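Local coordinates for D-3-phosphoglycerate dehydrogenase oxidoreductase protein (Ralstonia solanacearum, PDB 3GG9), which probably catalyses the NAD-dependent oxidation of D-3-phosphoglycerate, as a member of the D-isomer specific 2-hydroxyacid dehydrogenase family, at residues P270-I275 / N294-P299; A264-R269 / L290-C295; Q123-Q128 / I154-K159; V218-L223 / L246-S251; T147-F152 / K242-F247. One frame throughout, in Å; residues are numbered along the deposited sequence.

How the contacts relate
Contacts 1 and 4 lie in the core of the Rossmann-type NAD-binding domain. Both pair parallel strands of the same seven-stranded sheet, and strands 246-249 and 272-275 lie side by side in it, so the two pairs are adjacent in the sheet. Main-chain hydrogen bonds dominate there. Contact 2 shares N294 and C295 with contact 1 and packs the end of helix 260-267 on the turn before the edge strand, without a hydrogen bond. Contact 5 shares L246 and F247 with contact 4 but touches through P243 and T244, in a partly buried loop. Contact 3 is buried, rich in arginine and pressed against the second subunit, as contact 1 also is at its edge strand.

Contact 1: residues P270-I275 / N294-P299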
# COMPACT_ATOMS: atom_id res chain seq x y z
N PRO A 270 -12.00 6.14 15.69
CA PRO A 270 -12.12 5.96 14.24
C PRO A 270 -12.47 4.51 13.90
O PRO A 270 -12.46 3.66 14.79
CB PRO A 270 -10.72 6.30 13.73
CG PRO A 270 -9.82 5.90 14.86
CD PRO A 270 -10.59 6.31 16.10
N GLY A 271 -12.78 4.23 12.64
CA GLY A 271 -13.11 2.87 12.21
C GLY A 271 -11.88 1.99 12.00
O GLY A 271 -11.95 0.75 12.11
N MET A 272 -10.76 2.62 11.68
CA MET A 272 -9.55 1.86 11.36
C MET A 272 -8.30 2.65 11.72
O MET A 272 -8.32 3.88 11.77
CB MET A 272 -9.54 1.48 9.86
CG MET A 272 -8.39 0.50 9.43
SD MET A 272 -8.48 -0.25 7.78
CE MET A 272 -9.98 -1.23 8.05
N ALA A 273 -7.24 1.92 12.04
CA ALA A 273 -5.94 2.52 12.22
C ALA A 273 -4.84 1.82 11.42
O ALA A 273 -4.93 0.63 11.09
CB ALA A 273 -5.60 2.61 13.67
N ALA A 274 -3.79 2.57 11.09
CA ALA A 274 -2.58 2.00 10.53
C ALA A 274 -1.41 2.61 11.29
O ALA A 274 -1.28 3.84 11.37
CB ALA A 274 -2.49 2.26 9.01
N ILE A 275 -0.60 1.77 11.94
CA ILE A 275 0.47 2.28 12.80
C ILE A 275 1.80 1.59 12.50
O ILE A 275 1.85 0.42 12.11
CB ILE A 275 0.12 2.23 14.33
CG1 ILE A 275 -0.03 0.80 14.83
CG2 ILE A 275 -1.14 3.08 14.71
CD1 ILE A 275 1.12 0.36 15.61
N ASN A 294 -9.20 -4.41 12.41
CA ASN A 294 -9.23 -2.99 11.98
C ASN A 294 -7.99 -2.18 12.42
O ASN A 294 -8.04 -0.95 12.47
CB ASN A 294 -10.52 -2.29 12.42
CG ASN A 294 -10.73 -2.34 13.92
OD1 ASN A 294 -10.26 -3.25 14.60
ND2 ASN A 294 -11.45 -1.36 14.44
N CYS A 295 -6.90 -2.87 12.72
CA CYS A 295 -5.59 -2.20 12.80
C CYS A 295 -4.61 -2.90 11.87
O CYS A 295 -4.54 -4.12 11.85
CB CYS A 295 -5.02 -2.16 14.23
SG CYS A 295 -3.75 -0.86 14.48
N ILE A 296 -3.90 -2.12 11.08
CA ILE A 296 -2.77 -2.63 10.32
C ILE A 296 -1.50 -2.13 11.00
O ILE A 296 -1.31 -0.92 11.14
CB ILE A 296 -2.87 -2.20 8.84
CG1 ILE A 296 -4.05 -2.94 8.19
CG2 ILE A 296 -1.55 -2.46 8.10
CD1 ILE A 296 -4.62 -2.27 7.00
N CYS A 297 -0.65 -3.05 11.44
CA CYS A 297 0.58 -2.70 12.16
C CYS A 297 1.78 -3.21 11.43
O CYS A 297 1.86 -4.41 11.10
CB CYS A 297 0.59 -3.33 13.55
SG CYS A 297 -0.85 -2.99 14.56
N THR A 298 2.72 -2.30 11.15
CA THR A 298 4.01 -2.67 10.61
C THR A 298 5.07 -2.42 11.67
O THR A 298 4.89 -1.56 12.56
CB THR A 298 4.34 -1.80 9.38
OG1 THR A 298 4.08 -0.44 9.73
CG2 THR A 298 3.45 -2.20 8.23
N PRO A 299 6.19 -3.16 11.58
CA PRO A 299 7.19 -3.11 12.64
C PRO A 299 8.23 -2.01 12.50
O PRO A 299 9.41 -2.29 12.27
CB PRO A 299 7.83 -4.51 12.55
CG PRO A 299 7.77 -4.82 11.10
CD PRO A 299 6.51 -4.19 10.57
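A273 and C295 face each other in neighbouring parallel strands, 272-275 and 295-297. They belong to the central sheet of the Rossmann-type domain, and 295-297 is its edge strand within the chain. Four main-chain bonds join the pair. A273 N gives to N294 O, and A273 O takes I296 N at 2.9 Å. I275 N then gives to I296 O at 2.9 Å, and I275 O takes T298 N. On its other edge strand 272-275 is bonded through M272 and A274 to A245, F247 and N249, so its polar backbone is used on both edges.

N294 adds a fifth bond before the strand starts. Its ND2 gives to G271 O at 3.2 Å, with an N-H...O angle of 158°. The oxygen lies in the amide plane of N294, but the nitrogen stands above the carbonyl plane of G271. A first torsion of 58° turns the N294 amide back to this oxygen. T298 OG1 is hydrogen-bonded to D276.

The side chains sort onto two faces. On the face of A273, C295, I275 and C297, the sulfurs do the touching: C295 SG lies 4.0 Å from A273 CB, and C297 SG is 3.9 Å from I275 CG1. On the other face, A274 and I296 pack against helix 109-123, and M272 SD reaches I296 CD1 at 4.4 Å. V130 of the second subunit packs on I296.

The chemistry implies a buried, mostly apolar strand pair in which the main-chain groups that face each other are bonded, with one asparagine amide extending the bonding beyond the strand end.

Contact 2: residues A264-R269 / L290-C295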
# COMPACT_ATOMS: atom_id res chain seq x y z
N ALA A 264 -10.23 3.87 21.72
CA ALA A 264 -11.04 4.49 20.69
C ALA A 264 -11.50 3.50 19.61
O ALA A 264 -12.67 3.53 19.18
CB ALA A 264 -10.31 5.67 20.07
N LEU A 265 -10.61 2.60 19.18
CA LEU A 265 -11.00 1.58 18.20
C LEU A 265 -12.11 0.69 18.73
O LEU A 265 -13.07 0.39 18.01
CB LEU A 265 -9.80 0.74 17.73
CG LEU A 265 -8.82 1.42 16.77
CD1 LEU A 265 -7.61 0.53 16.59
CD2 LEU A 265 -9.44 1.75 15.41
N ASN A 266 -12.00 0.32 20.00
CA ASN A 266 -13.06 -0.45 20.66
C ASN A 266 -14.39 0.29 20.82
O ASN A 266 -15.42 -0.34 20.98
CB ASN A 266 -12.58 -0.99 22.01
CG ASN A 266 -11.66 -2.19 21.86
OD1 ASN A 266 -11.63 -2.85 20.82
ND2 ASN A 266 -10.90 -2.48 22.90
N ARG A 267 -14.38 1.62 20.76
CA ARG A 267 -15.63 2.38 20.80
C ARG A 267 -16.17 2.71 19.39
O ARG A 267 -17.27 3.26 19.24
CB ARG A 267 -15.53 3.62 21.72
CG ARG A 267 -14.97 3.31 23.12
CD ARG A 267 -15.68 4.03 24.25
NE ARG A 267 -15.20 5.40 24.49
CZ ARG A 267 -14.48 5.80 25.55
NH1 ARG A 267 -14.13 7.07 25.66
NH2 ARG A 267 -14.11 4.94 26.49
N GLY A 268 -15.39 2.37 18.37
CA GLY A 268 -15.84 2.41 16.98
C GLY A 268 -15.53 3.67 16.20
O GLY A 268 -15.94 3.80 15.04
N ARG A 269 -14.85 4.61 16.84
CA ARG A 269 -14.40 5.88 16.22
C ARG A 269 -12.95 6.12 16.65
O ARG A 269 -12.68 6.26 17.84
CB ARG A 269 -15.27 7.07 16.63
CG ARG A 269 -16.74 6.92 16.24
CD ARG A 269 -17.65 7.89 16.98
NE ARG A 269 -17.74 9.14 16.24
CZ ARG A 269 -18.75 9.48 15.45
NH1 ARG A 269 -18.70 10.63 14.82
NH2 ARG A 269 -19.80 8.68 15.32
N LEU A 290 -2.31 -6.07 17.30
CA LEU A 290 -2.02 -7.10 16.29
C LEU A 290 -3.17 -8.09 16.16
O LEU A 290 -3.30 -8.74 15.14
CB LEU A 290 -0.70 -7.83 16.60
CG LEU A 290 0.62 -7.06 16.67
CD1 LEU A 290 1.82 -7.98 16.80
CD2 LEU A 290 0.78 -6.21 15.45
N ARG A 291 -3.98 -8.19 17.21
CA ARG A 291 -5.13 -9.09 17.18
C ARG A 291 -6.44 -8.40 16.79
O ARG A 291 -7.52 -8.99 16.89
CB ARG A 291 -5.26 -9.81 18.53
CG ARG A 291 -3.98 -10.55 18.90
CD ARG A 291 -4.15 -11.40 20.15
NE ARG A 291 -4.23 -10.60 21.38
CZ ARG A 291 -3.20 -10.09 22.04
NH1 ARG A 291 -3.43 -9.42 23.16
NH2 ARG A 291 -1.94 -10.23 21.61
N MET A 292 -6.34 -7.16 16.31
CA MET A 292 -7.47 -6.38 15.82
C MET A 292 -7.47 -6.28 14.29
O MET A 292 -6.54 -5.74 13.70
CB MET A 292 -7.45 -4.97 16.44
CG MET A 292 -7.99 -4.91 17.87
SD MET A 292 -8.00 -3.25 18.62
CE MET A 292 -6.77 -3.48 19.83
N GLU A 293 -8.54 -6.80 13.67
CA GLU A 293 -8.70 -6.79 12.21
C GLU A 293 -8.76 -5.38 11.61
O GLU A 293 -8.40 -5.18 10.44
CB GLU A 293 -9.94 -7.60 11.80
CG GLU A 293 -11.29 -6.99 12.21
CD GLU A 293 -12.49 -7.67 11.55
OE1 GLU A 293 -12.32 -8.52 10.64
OE2 GLU A 293 -13.63 -7.34 11.96
N ASN A 294 -9.20 -4.41 12.41
CA ASN A 294 -9.23 -2.99 11.98
C ASN A 294 -7.99 -2.18 12.42
O ASN A 294 -8.04 -0.95 12.47
CB ASN A 294 -10.52 -2.29 12.42
CG ASN A 294 -10.73 -2.34 13.92
OD1 ASN A 294 -10.26 -3.25 14.60
ND2 ASN A 294 -11.45 -1.36 14.44
N CYS A 295 -6.90 -2.87 12.72
CA CYS A 295 -5.59 -2.20 12.80
C CYS A 295 -4.61 -2.90 11.87
O CYS A 295 -4.54 -4.12 11.85
CB CYS A 295 -5.02 -2.16 14.23
SG CYS A 295 -3.75 -0.86 14.48
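L265 reaches across to N294, C295 and M292, and makes most of this contact. It sits in the last turn of helix 260-267, and its side chain starts out toward the 290-295 loop. With CG turned away from the carbonyl carbon (chi1 -74°), the two methyl branches divide the work. CD2 lies 3.8 Å from N294 ND2. CD1 takes the sulfur side, 4.3 Å from M292 SD and 4.4 Å from C295 CB. The side chains of L265 and N294 pass alongside, heading opposite ways.

N266, which is exposed, comes next. Its OD1 approaches M292 SD at 4.3 Å, a loose contact. The helix then ends at G268 in a Schellman motif. G268 has a positive phi, and its N bonds to L265 O at 3.1 Å. R269 N makes a weak, longer bond back to A264 O. The chain is thereby turned toward strand 272-275.

The partner loop is shaped by a turn. M292 to C295 is a type I beta turn, closed by C295 N to M292 O at 3.1 Å. The turn sets N294 against the leucine. E293 OE1 accepts from L143 N.

No hydrogen bond crosses between the segments. The chemistry implies that methyl, sulfur and amide surfaces hold the helix end to the turn, while hydrogen bonds within each segment close the Schellman motif and the turn.

Contact 3: residues Q123-Q128 / I154-K159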
# COMPACT_ATOMS: atom_id res chain seq x y z
N GLN A 123 -6.75 1.78 3.37
CA GLN A 123 -8.01 2.15 2.70
C GLN A 123 -8.50 1.10 1.70
O GLN A 123 -9.70 1.06 1.38
CB GLN A 123 -7.89 3.52 1.99
CG GLN A 123 -7.87 4.74 2.93
CD GLN A 123 -9.09 4.79 3.89
OE1 GLN A 123 -9.23 3.97 4.81
NE2 GLN A 123 -9.97 5.75 3.68
N ARG A 124 -7.59 0.28 1.19
CA ARG A 124 -7.99 -0.76 0.25
C ARG A 124 -8.00 -2.14 0.87
O ARG A 124 -8.21 -3.14 0.17
CB ARG A 124 -7.15 -0.76 -1.03
CG ARG A 124 -7.42 0.46 -1.98
CD ARG A 124 -8.93 0.67 -2.29
NE ARG A 124 -9.43 -0.21 -3.35
CZ ARG A 124 -9.55 0.12 -4.63
NH1 ARG A 124 -9.19 1.33 -5.05
NH2 ARG A 124 -10.03 -0.78 -5.49
N ARG A 125 -7.76 -2.17 2.18
CA ARG A 125 -7.78 -3.42 2.99
C ARG A 125 -6.85 -4.50 2.44
O ARG A 125 -7.14 -5.69 2.50
CB ARG A 125 -9.21 -3.93 3.20
CG ARG A 125 -10.08 -2.99 4.05
CD ARG A 125 -10.76 -1.89 3.23
NE ARG A 125 -11.80 -1.18 3.99
CZ ARG A 125 -11.61 -0.08 4.72
NH1 ARG A 125 -12.64 0.47 5.33
NH2 ARG A 125 -10.42 0.50 4.83
N ILE A 126 -5.72 -4.05 1.91
CA ILE A 126 -4.78 -4.95 1.28
C ILE A 126 -4.25 -6.10 2.17
O ILE A 126 -4.35 -7.23 1.73
CB ILE A 126 -3.67 -4.19 0.55
CG1 ILE A 126 -4.33 -3.37 -0.56
CG2 ILE A 126 -2.60 -5.16 0.03
CD1 ILE A 126 -3.35 -2.65 -1.42
N PRO A 127 -3.72 -5.83 3.39
CA PRO A 127 -3.26 -6.96 4.21
C PRO A 127 -4.37 -7.99 4.47
O PRO A 127 -4.13 -9.20 4.35
CB PRO A 127 -2.84 -6.29 5.53
CG PRO A 127 -2.47 -4.92 5.13
CD PRO A 127 -3.48 -4.54 4.09
N GLN A 128 -5.57 -7.50 4.79
CA GLN A 128 -6.73 -8.37 5.06
C GLN A 128 -7.15 -9.23 3.85
O GLN A 128 -7.38 -10.42 4.00
CB GLN A 128 -7.92 -7.56 5.57
CG GLN A 128 -7.66 -6.77 6.87
CD GLN A 128 -7.21 -5.33 6.63
OE1 GLN A 128 -6.61 -5.01 5.59
NE2 GLN A 128 -7.50 -4.46 7.58
N ILE A 154 -15.09 -3.30 2.33
CA ILE A 154 -14.83 -2.92 0.94
C ILE A 154 -13.87 -1.72 0.87
O ILE A 154 -13.89 -0.88 1.75
CB ILE A 154 -16.19 -2.68 0.17
CG1 ILE A 154 -16.39 -3.73 -0.91
CG2 ILE A 154 -16.32 -1.32 -0.47
CD1 ILE A 154 -16.91 -5.03 -0.37
N GLY A 155 -13.06 -1.65 -0.19
CA GLY A 155 -12.15 -0.53 -0.38
C GLY A 155 -12.79 0.84 -0.47
O GLY A 155 -13.99 0.97 -0.75
N ARG A 156 -12.00 1.86 -0.17
CA ARG A 156 -12.43 3.25 -0.25
C ARG A 156 -11.45 4.04 -1.11
O ARG A 156 -10.24 3.90 -0.98
CB ARG A 156 -12.53 3.87 1.14
CG ARG A 156 -13.12 2.93 2.19
CD ARG A 156 -13.35 3.64 3.52
NE ARG A 156 -14.74 4.04 3.70
CZ ARG A 156 -15.21 5.26 3.46
NH1 ARG A 156 -14.42 6.24 3.04
NH2 ARG A 156 -16.49 5.49 3.66
N VAL A 157 -12.00 4.87 -1.98
CA VAL A 157 -11.22 5.70 -2.90
C VAL A 157 -10.74 6.91 -2.10
O VAL A 157 -11.42 7.35 -1.16
CB VAL A 157 -12.09 6.11 -4.12
CG1 VAL A 157 -13.25 6.92 -3.70
CG2 VAL A 157 -11.32 6.89 -5.15
N LEU A 158 -9.55 7.42 -2.43
CA LEU A 158 -9.02 8.61 -1.78
C LEU A 158 -9.53 9.88 -2.44
O LEU A 158 -9.86 10.84 -1.75
CB LEU A 158 -7.49 8.60 -1.78
CG LEU A 158 -6.82 7.44 -1.02
CD1 LEU A 158 -5.31 7.53 -1.21
CD2 LEU A 158 -7.15 7.50 0.44
N LYS A 159 -9.58 9.88 -3.77
CA LYS A 159 -10.03 11.07 -4.53
C LYS A 159 -11.29 11.68 -3.93
O LYS A 159 -12.28 11.00 -3.76
CB LYS A 159 -10.30 10.73 -6.01
CG LYS A 159 -10.68 11.98 -6.84
CD LYS A 159 -10.97 11.67 -8.31
CE LYS A 159 -11.04 12.96 -9.09
NZ LYS A 159 -11.44 12.75 -10.51
O HOH W 1 -10.71 7.64 1.97
O HOH W 2 -8.55 3.69 -3.33
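R156 N gives a hydrogen bond to Q123 O at 2.9 Å, where the loop 154-159 passes the end of helix 109-123. That end is a Schellman motif, closed by R125 at positive phi. R125 is also the N-cap residue of helix 126-134, so only R124 and R125 lie between the two helices. G155 CA makes a CA-H...O contact with the same oxygen, Q123 O, at 3.4 Å.

The side chains make the rest of the first shell. Q123 CG touches L158 CD2 at 3.8 Å. The Q123 amide crosses R156 at a slant, its plane 33° from the guanidinium, with NE2 4.0 Å from R156 CD. R125 lays one face of its guanidinium against R156 CG. The two guanidinium planes are 49° apart, and R125 NH1 stays 4.5 Å from R156 NE. R124 starts away from the loop but bends back at chi2 and chi3, which brings CD to 3.7 Å from R156 O.

Further out, R125 is held by A122 O and F152 O, and makes a cation-pi contact with F152. The two carbonyl oxygens probably offset the R125 charge beside R156. R156 NH1 has a weak bond to Q161 OE1. R124 NH1 and NH2 hydrogen-bond to the carbonyl oxygens of A110, I301 and G302 of the second subunit.

Two waters bridge the segments. One accepts from Q123 NE2 and donates to V157 O. The other lies in the plane of the R124 guanidinium, accepts from NH1 at 3.0 Å and donates to R156 O at 2.9 Å.

Contact 4: residues V218-L223 / L246-S251; sequences VLSVHL and LFVNTS
V221 and F247 meet because of their first torsions. F247 has CG anti to its backbone N (chi1 178°). V221 CG1 is also anti (chi1 -171°), leaving CG2 beside the N and facing the ring. This brings V221 CG2 to 3.5 Å from F247 CE1. L219 CD2 reaches the same ring carbon.

The strands 218-221 and 246-249 run parallel, joined by the crossover through helix 235-238 in a beta-alpha-beta unit of the Rossmann-type sheet. L219 N bonds to L246 O, L219 O takes V248 N at 2.7 Å, and V221 N gives to V248 O. On the face opposite F247, V218 CG2 and L246 CD2 run alongside at 4.1 Å, and S220 OG rests 3.8 Å from V248 CB, toward helix 109-123.

Beyond the strands the pairing opens, and S251 closes it. The N249 side chain forms an Asx turn, its OD1 taking S251 N. One water receives from T250 N and donates to V221 O. T250 OG1 is bonded to T115. A second water joins H222 ND1 to S251 OG. A glycerol, probably from the crystallisation liquor, lies beside S251. The S251 hydroxyl donates to V221 O at 2.7 Å, from above the carbonyl plane.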
# COMPACT_ATOMS: atom_id res chain seq x y z
N VAL A 218 -9.08 10.45 6.43
CA VAL A 218 -7.79 9.88 6.78
C VAL A 218 -7.09 10.97 7.58
O VAL A 218 -7.03 12.13 7.16
CB VAL A 218 -6.98 9.51 5.49
CG1 VAL A 218 -5.53 9.15 5.81
CG2 VAL A 218 -7.67 8.38 4.70
N LEU A 219 -6.60 10.62 8.76
CA LEU A 219 -5.85 11.58 9.57
C LEU A 219 -4.48 11.01 9.85
O LEU A 219 -4.33 9.93 10.45
CB LEU A 219 -6.60 11.93 10.86
CG LEU A 219 -6.09 13.14 11.66
CD1 LEU A 219 -7.23 13.71 12.49
CD2 LEU A 219 -4.87 12.86 12.56
N SER A 220 -3.46 11.74 9.44
CA SER A 220 -2.12 11.24 9.64
C SER A 220 -1.31 12.19 10.48
O SER A 220 -1.30 13.41 10.24
CB SER A 220 -1.43 10.96 8.30
OG SER A 220 -0.18 10.36 8.55
N VAL A 221 -0.62 11.60 11.47
CA VAL A 221 0.18 12.33 12.48
C VAL A 221 1.68 12.43 12.17
O VAL A 221 2.37 11.42 12.04
CB VAL A 221 -0.00 11.69 13.90
CG1 VAL A 221 0.63 12.57 14.96
CG2 VAL A 221 -1.45 11.55 14.19
N HIS A 222 2.18 13.67 12.06
CA HIS A 222 3.59 13.92 11.79
C HIS A 222 4.24 14.90 12.75
O HIS A 222 4.58 16.03 12.38
CB HIS A 222 3.74 14.35 10.36
CG HIS A 222 3.19 13.35 9.41
ND1 HIS A 222 3.84 12.17 9.12
CD2 HIS A 222 2.01 13.29 8.75
CE1 HIS A 222 3.10 11.45 8.30
NE2 HIS A 222 1.98 12.11 8.06
N LEU A 223 4.43 14.45 13.99
CA LEU A 223 4.97 15.29 15.06
C LEU A 223 6.17 14.60 15.68
O LEU A 223 6.21 13.38 15.75
CB LEU A 223 3.91 15.50 16.15
CG LEU A 223 2.58 16.17 15.80
CD1 LEU A 223 1.58 16.03 16.94
CD2 LEU A 223 2.82 17.65 15.47
N LEU A 246 -9.96 6.65 9.02
CA LEU A 246 -8.66 6.00 9.25
C LEU A 246 -7.65 6.90 10.01
O LEU A 246 -7.36 8.04 9.61
CB LEU A 246 -8.09 5.48 7.93
CG LEU A 246 -6.61 5.06 7.92
CD1 LEU A 246 -6.48 3.72 8.63
CD2 LEU A 246 -6.08 5.00 6.46
N PHE A 247 -7.15 6.39 11.13
CA PHE A 247 -6.10 7.08 11.88
C PHE A 247 -4.73 6.49 11.56
O PHE A 247 -4.52 5.30 11.74
CB PHE A 247 -6.37 6.99 13.38
CG PHE A 247 -5.31 7.64 14.22
CD1 PHE A 247 -5.23 9.03 14.31
CD2 PHE A 247 -4.38 6.88 14.90
CE1 PHE A 247 -4.25 9.63 15.09
CE2 PHE A 247 -3.40 7.46 15.68
CZ PHE A 247 -3.33 8.84 15.78
N VAL A 248 -3.79 7.32 11.08
CA VAL A 248 -2.44 6.85 10.74
C VAL A 248 -1.39 7.47 11.65
O VAL A 248 -1.35 8.68 11.85
CB VAL A 248 -2.07 7.13 9.22
CG1 VAL A 248 -0.70 6.53 8.87
CG2 VAL A 248 -3.14 6.58 8.27
N ASN A 249 -0.52 6.63 12.21
CA ASN A 249 0.58 7.13 13.03
C ASN A 249 1.87 6.40 12.73
O ASN A 249 2.10 5.29 13.21
CB ASN A 249 0.25 7.04 14.54
CG ASN A 249 1.30 7.71 15.42
OD1 ASN A 249 2.20 8.40 14.94
ND2 ASN A 249 1.20 7.50 16.71
N THR A 250 2.73 7.04 11.94
CA THR A 250 4.07 6.55 11.73
C THR A 250 5.11 7.40 12.48
O THR A 250 6.29 7.35 12.16
CB THR A 250 4.42 6.55 10.22
OG1 THR A 250 4.37 7.89 9.76
CG2 THR A 250 3.39 5.75 9.43
N SER A 251 4.68 8.18 13.47
CA SER A 251 5.60 9.07 14.18
C SER A 251 6.15 8.44 15.46
O SER A 251 7.24 7.84 15.45
CB SER A 251 4.93 10.41 14.46
OG SER A 251 4.81 11.20 13.28
O HOH W 3 1.58 9.27 10.57
O HOH W 4 6.13 11.59 10.93

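Contact 5: residues T147-F152 / K242-F247; sequences TMPPNF and KPTALF
Two beta turns meet here, a type II turn from P149 to F152 and a type I turn from K242 to A245, with P149 and T244 the nearest pair of alpha carbons at 6.6 Å. Each turn has its own closing bond. F152 N to P149 O is weak, and A245 N to K242 O measures 3.2 Å.

P149 carries much of the contact. Its CG comes to 3.3 Å from P243 O and to 4.0 Å from P243 CB. The same carbon and CB touch T244 CG2, each at 3.9 Å. CG thus stands over the carbonyl oxygen of P243.

F152 covers the next stretch. Its CG is trans to the backbone nitrogen (chi1 -163°), which sends the ring back toward T244. CE1 lies 3.7 Å from T244 CA. T244 O sits at the ring edge, in its plane. P149 CD of the same turn lies over one face of the ring, offset toward the rim. No hydrogen bond joins the two segments, so the packing is carbon on carbon and carbon on carbonyl oxygen.

Around this, the T244 side chain touches R156, and the F152 side chain also touches M272 in strand 272-275. K242 forms a salt bridge with D217, just before strand 218-221. The 147-152 loop thus packs over the turn that leads into the sheet, at the N-terminal end of strand 246-249, beside strands 218-221 and 272-275.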
# COMPACT_ATOMS: atom_id res chain seq x y z
N THR A 147 -20.93 -3.88 14.86
CA THR A 147 -20.42 -2.62 15.41
C THR A 147 -19.76 -1.72 14.34
O THR A 147 -19.60 -0.51 14.56
CB THR A 147 -19.41 -2.88 16.56
OG1 THR A 147 -18.30 -3.64 16.05
CG2 THR A 147 -20.06 -3.66 17.71
N MET A 148 -19.40 -2.30 13.20
CA MET A 148 -18.73 -1.59 12.10
C MET A 148 -19.70 -1.04 11.06
O MET A 148 -20.79 -1.57 10.91
CB MET A 148 -17.71 -2.53 11.45
CG MET A 148 -16.44 -2.65 12.25
SD MET A 148 -15.40 -4.02 11.74
CE MET A 148 -14.13 -3.94 13.00
N PRO A 149 -19.30 0.03 10.33
CA PRO A 149 -20.16 0.56 9.26
C PRO A 149 -20.53 -0.48 8.18
O PRO A 149 -19.81 -1.46 8.01
CB PRO A 149 -19.31 1.69 8.66
CG PRO A 149 -18.44 2.13 9.80
CD PRO A 149 -18.08 0.84 10.47
N PRO A 150 -21.68 -0.29 7.49
CA PRO A 150 -22.05 -1.14 6.35
C PRO A 150 -21.01 -1.09 5.22
O PRO A 150 -20.55 0.00 4.85
CB PRO A 150 -23.39 -0.53 5.88
CG PRO A 150 -23.43 0.84 6.48
CD PRO A 150 -22.72 0.72 7.78
N ASN A 151 -20.63 -2.27 4.73
CA ASN A 151 -19.63 -2.42 3.66
C ASN A 151 -18.25 -1.89 4.04
O ASN A 151 -17.49 -1.45 3.17
CB ASN A 151 -20.09 -1.74 2.34
CG ASN A 151 -21.15 -2.54 1.60
OD1 ASN A 151 -21.46 -3.68 1.96
ND2 ASN A 151 -21.72 -1.93 0.57
N PHE A 152 -17.92 -1.95 5.32
CA PHE A 152 -16.64 -1.44 5.80
C PHE A 152 -15.48 -2.30 5.31
O PHE A 152 -14.34 -1.84 5.24
CB PHE A 152 -16.63 -1.30 7.33
CG PHE A 152 -15.54 -0.41 7.86
CD1 PHE A 152 -15.35 0.87 7.34
CD2 PHE A 152 -14.68 -0.87 8.84
CE1 PHE A 152 -14.32 1.69 7.82
CE2 PHE A 152 -13.66 -0.06 9.33
CZ PHE A 152 -13.48 1.22 8.82
N LYS A 242 -14.87 10.14 12.43
CA LYS A 242 -15.94 9.39 11.79
C LYS A 242 -15.82 7.88 12.07
O LYS A 242 -14.71 7.38 12.28
CB LYS A 242 -15.95 9.60 10.27
CG LYS A 242 -15.98 11.05 9.83
CD LYS A 242 -15.97 11.13 8.32
CE LYS A 242 -15.78 12.55 7.87
NZ LYS A 242 -15.94 12.69 6.38
N PRO A 243 -16.96 7.15 12.10
CA PRO A 243 -16.93 5.69 12.16
C PRO A 243 -16.25 5.01 10.96
O PRO A 243 -15.88 3.86 11.07
CB PRO A 243 -18.42 5.31 12.16
CG PRO A 243 -19.10 6.51 12.67
CD PRO A 243 -18.34 7.67 12.12
N THR A 244 -16.10 5.71 9.84
CA THR A 244 -15.43 5.17 8.65
C THR A 244 -13.98 5.69 8.48
O THR A 244 -13.30 5.38 7.47
CB THR A 244 -16.17 5.61 7.39
OG1 THR A 244 -16.37 7.04 7.44
CG2 THR A 244 -17.51 4.89 7.26
N ALA A 245 -13.54 6.50 9.43
CA ALA A 245 -12.27 7.20 9.38
C ALA A 245 -11.06 6.32 9.68
O ALA A 245 -11.14 5.37 10.46
CB ALA A 245 -12.29 8.41 10.29
N LEU A 246 -9.96 6.65 9.02
CA LEU A 246 -8.66 6.00 9.25
C LEU A 246 -7.65 6.90 10.01
O LEU A 246 -7.36 8.04 9.61
CB LEU A 246 -8.09 5.48 7.93
CG LEU A 246 -6.61 5.06 7.92
CD1 LEU A 246 -6.48 3.72 8.63
CD2 LEU A 246 -6.08 5.00 6.46
N PHE A 247 -7.15 6.39 11.13
CA PHE A 247 -6.10 7.08 11.88
C PHE A 247 -4.73 6.49 11.56
O PHE A 247 -4.52 5.30 11.74
CB PHE A 247 -6.37 6.99 13.38
CG PHE A 247 -5.31 7.64 14.22
CD1 PHE A 247 -5.23 9.03 14.31
CD2 PHE A 247 -4.38 6.88 14.90
CE1 PHE A 247 -4.25 9.63 15.09
CE2 PHE A 247 -3.40 7.46 15.68
CZ PHE A 247 -3.33 8.84 15.78